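PDB 1D2Z: protein Tube from Drosophila melanogaster, which recruits the kinase Pelle to the plasma membrane through its death domain and activates it in the Toll pathway that sets embryonic dorsoventral polarity. Local coordinates for residues B[14-26]-B[119-131]. Numbering follows the deposited sequence.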
loop_
_atom_site.group_PDB
_atom_site.type_symbol
_atom_site.label_atom_id
_atom_site.label_comp_id
_atom_site.label_asym_id
_atom_site.label_seq_id
_atom_site.Cartn_x
_atom_site.Cartn_y
_atom_site.Cartn_z
ATOM N N VAL B 14 -20.739 1.848 -4.008
ATOM C CA VAL B 14 -19.997 0.594 -4.028
ATOM C C VAL B 14 -20.541 -0.298 -2.921
ATOM O O VAL B 14 -20.890 0.183 -1.843
ATOM C CB VAL B 14 -18.482 0.826 -3.813
ATOM C CG1 VAL B 14 -17.751 -0.500 -3.681
ATOM C CG2 VAL B 14 -17.908 1.632 -4.971
ATOM N N GLU B 15 -20.626 -1.594 -3.202
ATOM C CA GLU B 15 -21.136 -2.554 -2.239
ATOM C C GLU B 15 -20.314 -2.474 -0.956
ATOM O O GLU B 15 -19.080 -2.447 -0.998
ATOM C CB GLU B 15 -21.093 -3.960 -2.832
ATOM C CG GLU B 15 -22.073 -4.937 -2.207
ATOM C CD GLU B 15 -22.296 -6.159 -3.080
ATOM O OE1 GLU B 15 -22.943 -6.014 -4.140
ATOM O OE2 GLU B 15 -21.820 -7.259 -2.713
ATOM N N ASP B 16 -21.012 -2.410 0.175
ATOM C CA ASP B 16 -20.378 -2.305 1.486
ATOM C C ASP B 16 -19.256 -3.309 1.729
ATOM O O ASP B 16 -18.222 -2.953 2.294
ATOM C CB ASP B 16 -21.420 -2.408 2.601
ATOM C CG ASP B 16 -20.894 -1.910 3.934
ATOM O OD1 ASP B 16 -20.408 -0.764 3.980
ATOM O OD2 ASP B 16 -20.966 -2.659 4.931
ATOM N N ASN B 17 -19.458 -4.553 1.299
ATOM C CA ASN B 17 -18.457 -5.604 1.469
ATOM C C ASN B 17 -17.209 -5.338 0.623
ATOM O O ASN B 17 -16.103 -5.747 0.990
ATOM C CB ASN B 17 -19.053 -6.973 1.114
ATOM C CG ASN B 17 -18.083 -8.123 1.368
ATOM O OD1 ASN B 17 -17.752 -8.888 0.455
ATOM N ND2 ASN B 17 -17.630 -8.256 2.614
ATOM N N ASP B 18 -17.387 -4.688 -0.523
ATOM C CA ASP B 18 -16.253 -4.374 -1.384
ATOM C C ASP B 18 -15.409 -3.277 -0.741
ATOM O O ASP B 18 -14.178 -3.353 -0.737
ATOM C CB ASP B 18 -16.720 -3.958 -2.783
ATOM C CG ASP B 18 -17.079 -5.147 -3.653
ATOM O OD1 ASP B 18 -16.454 -6.220 -3.498
ATOM O OD2 ASP B 18 -17.980 -5.006 -4.504
ATOM N N ILE B 19 -16.080 -2.272 -0.186
ATOM C CA ILE B 19 -15.394 -1.179 0.493
ATOM C C ILE B 19 -14.655 -1.757 1.698
ATOM O O ILE B 19 -13.541 -1.343 2.002
ATOM C CB ILE B 19 -16.378 -0.092 0.984
ATOM C CG1 ILE B 19 -16.966 0.679 -0.203
ATOM C CG2 ILE B 19 -15.672 0.874 1.929
ATOM C CD1 ILE B 19 -15.933 1.436 -1.032
ATOM N N TYR B 20 -15.261 -2.754 2.341
ATOM C CA TYR B 20 -14.654 -3.379 3.509
ATOM C C TYR B 20 -13.338 -4.076 3.175
ATOM O O TYR B 20 -12.394 -4.031 3.965
ATOM C CB TYR B 20 -15.616 -4.369 4.169
ATOM C CG TYR B 20 -15.063 -4.977 5.439
ATOM C CD1 TYR B 20 -14.814 -4.183 6.559
ATOM C CD2 TYR B 20 -14.754 -6.335 5.511
ATOM C CE1 TYR B 20 -14.266 -4.722 7.716
ATOM C CE2 TYR B 20 -14.204 -6.887 6.666
ATOM C CZ TYR B 20 -13.965 -6.071 7.763
ATOM O OH TYR B 20 -13.415 -6.595 8.908
ATOM N N ARG B 21 -13.288 -4.750 2.027
ATOM C CA ARG B 21 -12.063 -5.431 1.619
ATOM C C ARG B 21 -10.973 -4.388 1.386
ATOM O O ARG B 21 -9.827 -4.578 1.789
ATOM C CB ARG B 21 -12.302 -6.294 0.377
ATOM C CG ARG B 21 -13.211 -7.489 0.660
ATOM C CD ARG B 21 -13.192 -8.508 -0.461
ATOM N NE ARG B 21 -13.805 -7.992 -1.679
ATOM C CZ ARG B 21 -13.562 -8.463 -2.898
ATOM N NH1 ARG B 21 -12.708 -9.469 -3.074
ATOM N NH2 ARG B 21 -14.179 -7.931 -3.944
ATOM N N LEU B 22 -11.358 -3.259 0.792
ATOM C CA LEU B 22 -10.431 -2.155 0.550
ATOM C C LEU B 22 -9.959 -1.596 1.897
ATOM O O LEU B 22 -8.773 -1.314 2.082
ATOM C CB LEU B 22 -11.120 -1.042 -0.249
ATOM C CG LEU B 22 -10.377 0.297 -0.363
ATOM C CD1 LEU B 22 -9.068 0.131 -1.138
ATOM C CD2 LEU B 22 -11.266 1.305 -1.049
ATOM N N ALA B 23 -10.900 -1.441 2.827
ATOM C CA ALA B 23 -10.607 -0.909 4.161
ATOM C C ALA B 23 -9.532 -1.707 4.894
ATOM O O ALA B 23 -8.604 -1.123 5.462
ATOM C CB ALA B 23 -11.884 -0.844 5.003
ATOM N N LYS B 24 -9.646 -3.033 4.875
ATOM C CA LYS B 24 -8.665 -3.883 5.550
ATOM C C LYS B 24 -7.260 -3.692 4.984
ATOM O O LYS B 24 -6.264 -3.786 5.706
ATOM C CB LYS B 24 -9.077 -5.357 5.493
ATOM C CG LYS B 24 -10.342 -5.666 6.297
ATOM C CD LYS B 24 -10.316 -4.984 7.678
ATOM C CE LYS B 24 -9.197 -5.508 8.576
ATOM N NZ LYS B 24 -8.996 -4.611 9.758
ATOM N N ILE B 25 -7.190 -3.401 3.692
ATOM C CA ILE B 25 -5.912 -3.159 3.036
ATOM C C ILE B 25 -5.342 -1.839 3.566
ATOM O O ILE B 25 -4.181 -1.772 3.976
ATOM C CB ILE B 25 -6.091 -3.102 1.504
ATOM C CG1 ILE B 25 -6.600 -4.459 1.004
ATOM C CG2 ILE B 25 -4.774 -2.720 0.821
ATOM C CD1 ILE B 25 -6.853 -4.519 -0.473
ATOM N N LEU B 26 -6.184 -0.811 3.611
ATOM C CA LEU B 26 -5.772 0.505 4.095
ATOM C C LEU B 26 -5.499 0.540 5.597
ATOM O O LEU B 26 -4.829 1.455 6.079
ATOM C CB LEU B 26 -6.814 1.566 3.724
ATOM C CG LEU B 26 -6.914 1.934 2.240
ATOM C CD1 LEU B 26 -8.154 2.788 1.987
ATOM C CD2 LEU B 26 -5.650 2.664 1.802
ATOM N N LEU B 119 0.016 4.065 -2.319
ATOM C CA LEU B 119 -0.704 2.995 -1.626
ATOM C C LEU B 119 -1.051 1.984 -2.722
ATOM O O LEU B 119 -2.218 1.800 -3.087
ATOM C CB LEU B 119 -1.966 3.568 -0.964
ATOM C CG LEU B 119 -1.706 4.767 -0.028
ATOM C CD1 LEU B 119 -3.015 5.280 0.575
ATOM C CD2 LEU B 119 -0.725 4.380 1.086
ATOM N N PHE B 120 -0.011 1.336 -3.245
ATOM C CA PHE B 120 -0.161 0.387 -4.341
ATOM C C PHE B 120 -0.957 -0.877 -4.091
ATOM O O PHE B 120 -1.589 -1.391 -5.010
ATOM C CB PHE B 120 1.196 0.096 -4.985
ATOM C CG PHE B 120 1.738 1.263 -5.766
ATOM C CD1 PHE B 120 1.132 1.657 -6.954
ATOM C CD2 PHE B 120 2.812 2.001 -5.285
ATOM C CE1 PHE B 120 1.586 2.780 -7.654
ATOM C CE2 PHE B 120 3.274 3.124 -5.976
ATOM C CZ PHE B 120 2.660 3.513 -7.160
ATOM N N SER B 121 -0.957 -1.376 -2.860
ATOM C CA SER B 121 -1.736 -2.570 -2.541
ATOM C C SER B 121 -3.218 -2.243 -2.702
ATOM O O SER B 121 -3.988 -3.024 -3.266
ATOM C CB SER B 121 -1.469 -3.025 -1.112
ATOM O OG SER B 121 -0.698 -4.202 -1.104
ATOM N N ALA B 122 -3.607 -1.068 -2.215
ATOM C CA ALA B 122 -4.987 -0.613 -2.314
ATOM C C ALA B 122 -5.306 -0.245 -3.757
ATOM O O ALA B 122 -6.366 -0.609 -4.279
ATOM C CB ALA B 122 -5.220 0.585 -1.392
ATOM N N ALA B 123 -4.381 0.467 -4.400
ATOM C CA ALA B 123 -4.560 0.889 -5.784
ATOM C C ALA B 123 -4.716 -0.302 -6.738
ATOM O O ALA B 123 -5.574 -0.273 -7.618
ATOM C CB ALA B 123 -3.398 1.780 -6.228
ATOM N N ASP B 124 -3.881 -1.330 -6.570
ATOM C CA ASP B 124 -3.937 -2.534 -7.415
ATOM C C ASP B 124 -5.275 -3.245 -7.226
ATOM O O ASP B 124 -5.858 -3.773 -8.178
ATOM C CB ASP B 124 -2.795 -3.511 -7.078
ATOM C CG ASP B 124 -1.420 -2.972 -7.451
ATOM O OD1 ASP B 124 -1.336 -1.927 -8.133
ATOM O OD2 ASP B 124 -0.414 -3.590 -7.049
ATOM N N PHE B 125 -5.747 -3.259 -5.982
ATOM C CA PHE B 125 -7.018 -3.885 -5.642
ATOM C C PHE B 125 -8.168 -3.143 -6.324
ATOM O O PHE B 125 -9.053 -3.765 -6.907
ATOM C CB PHE B 125 -7.227 -3.885 -4.127
ATOM C CG PHE B 125 -8.587 -4.379 -3.705
ATOM C CD1 PHE B 125 -8.891 -5.738 -3.745
ATOM C CD2 PHE B 125 -9.566 -3.484 -3.288
ATOM C CE1 PHE B 125 -10.159 -6.199 -3.376
ATOM C CE2 PHE B 125 -10.832 -3.934 -2.917
ATOM C CZ PHE B 125 -11.129 -5.294 -2.962
ATOM N N VAL B 126 -8.159 -1.819 -6.240
ATOM C CA VAL B 126 -9.205 -1.014 -6.859
ATOM C C VAL B 126 -9.184 -1.151 -8.383
ATOM O O VAL B 126 -10.237 -1.246 -9.018
ATOM C CB VAL B 126 -9.090 0.479 -6.449
ATOM C CG1 VAL B 126 -10.011 1.348 -7.308
ATOM C CG2 VAL B 126 -9.446 0.643 -4.961
ATOM N N ALA B 127 -7.988 -1.186 -8.964
ATOM C CA ALA B 127 -7.856 -1.310 -10.415
ATOM C C ALA B 127 -8.376 -2.652 -10.926
ATOM O O ALA B 127 -9.199 -2.701 -11.841
ATOM C CB ALA B 127 -6.405 -1.116 -10.837
ATOM N N LEU B 128 -7.910 -3.731 -10.312
ATOM C CA LEU B 128 -8.308 -5.073 -10.715
ATOM C C LEU B 128 -9.740 -5.445 -10.333
ATOM O O LEU B 128 -10.598 -5.623 -11.202
ATOM C CB LEU B 128 -7.335 -6.100 -10.134
ATOM C CG LEU B 128 -5.897 -6.033 -10.649
ATOM C CD1 LEU B 128 -4.987 -6.912 -9.805
ATOM C CD2 LEU B 128 -5.865 -6.462 -12.109
ATOM N N ASP B 129 -9.996 -5.519 -9.032
ATOM C CA ASP B 129 -11.303 -5.906 -8.510
ATOM C C ASP B 129 -12.478 -4.983 -8.845
ATOM O O ASP B 129 -13.547 -5.460 -9.219
ATOM C CB ASP B 129 -11.211 -6.112 -6.993
ATOM C CG ASP B 129 -12.397 -6.876 -6.432
ATOM O OD1 ASP B 129 -13.415 -6.237 -6.091
ATOM O OD2 ASP B 129 -12.302 -8.116 -6.319
ATOM N N PHE B 130 -12.292 -3.674 -8.699
ATOM C CA PHE B 130 -13.367 -2.717 -8.976
ATOM C C PHE B 130 -13.541 -2.328 -10.445
ATOM O O PHE B 130 -14.666 -2.270 -10.949
ATOM C CB PHE B 130 -13.167 -1.422 -8.176
ATOM C CG PHE B 130 -13.391 -1.556 -6.693
ATOM C CD1 PHE B 130 -13.425 -2.799 -6.073
ATOM C CD2 PHE B 130 -13.538 -0.415 -5.910
ATOM C CE1 PHE B 130 -13.600 -2.903 -4.695
ATOM C CE2 PHE B 130 -13.714 -0.508 -4.528
ATOM C CZ PHE B 130 -13.744 -1.754 -3.921
ATOM N N LEU B 131 -12.430 -2.039 -11.117
ATOM C CA LEU B 131 -12.466 -1.587 -12.506
ATOM C C LEU B 131 -12.095 -2.603 -13.577
ATOM O O LEU B 131 -12.264 -2.326 -14.766
ATOM C CB LEU B 131 -11.565 -0.357 -12.657
ATOM C CG LEU B 131 -11.901 0.868 -11.808
ATOM C CD1 LEU B 131 -10.731 1.840 -11.806
ATOM C CD2 LEU B 131 -13.162 1.530 -12.341
#
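Arg21 reaches from helix 16-26 to Asp129 of helix 120-130, and its NH2 lies 2.8 Å from Asp129 OD1 in a salt bridge, the guanidinium and carboxylate planes steeply inclined. Arg21 NH2 also donates to Asp18 OD1, which lies close to the guanidinium plane, 2.9 Å away in a fairly straight bond. The arginine thus joins two carboxylates, with Asp18 OD1 and Asp129 OD1 4.0 Å apart. A bend at chi3 (-68°) folds it over Phe125, whose ring stands almost perpendicular to the guanidinium plane with CZ under its centre. With an alanine here, Asp18 and Asp129 would probably face each other with less compensating charge, and Phe125 CZ would lose its guanidinium cover.

With CG anti to the backbone N (chi1 174°), the Phe125 ring lies against helix 16-26, where Ile25 CD1 makes an off-centre CH-pi contact, 4.2 Å from the ring centroid. Phe130 brings CZ edge-on to Asp18 O, at 3.6 Å. Ala122 exemplifies how a small residue lets helices approach: its CA is 6.0 Å from Ile25 CA, and its CB meets Leu26 CD2 at 3.8 Å.

This near-antiparallel pair (162°, axes 9.2 Å apart) joins the first and last helices of the death-domain bundle. Lys4 adds a second cation at Asp129, Tyr5 OH hydrogen-bonds Asp18 OD2, and Ser121 OG hydrogen-bonds Gly71 O of the Pelle death domain. Helices 87-96 and 107-116 pack against Leu22, while helix 31-38 meets Leu26 and Leu119.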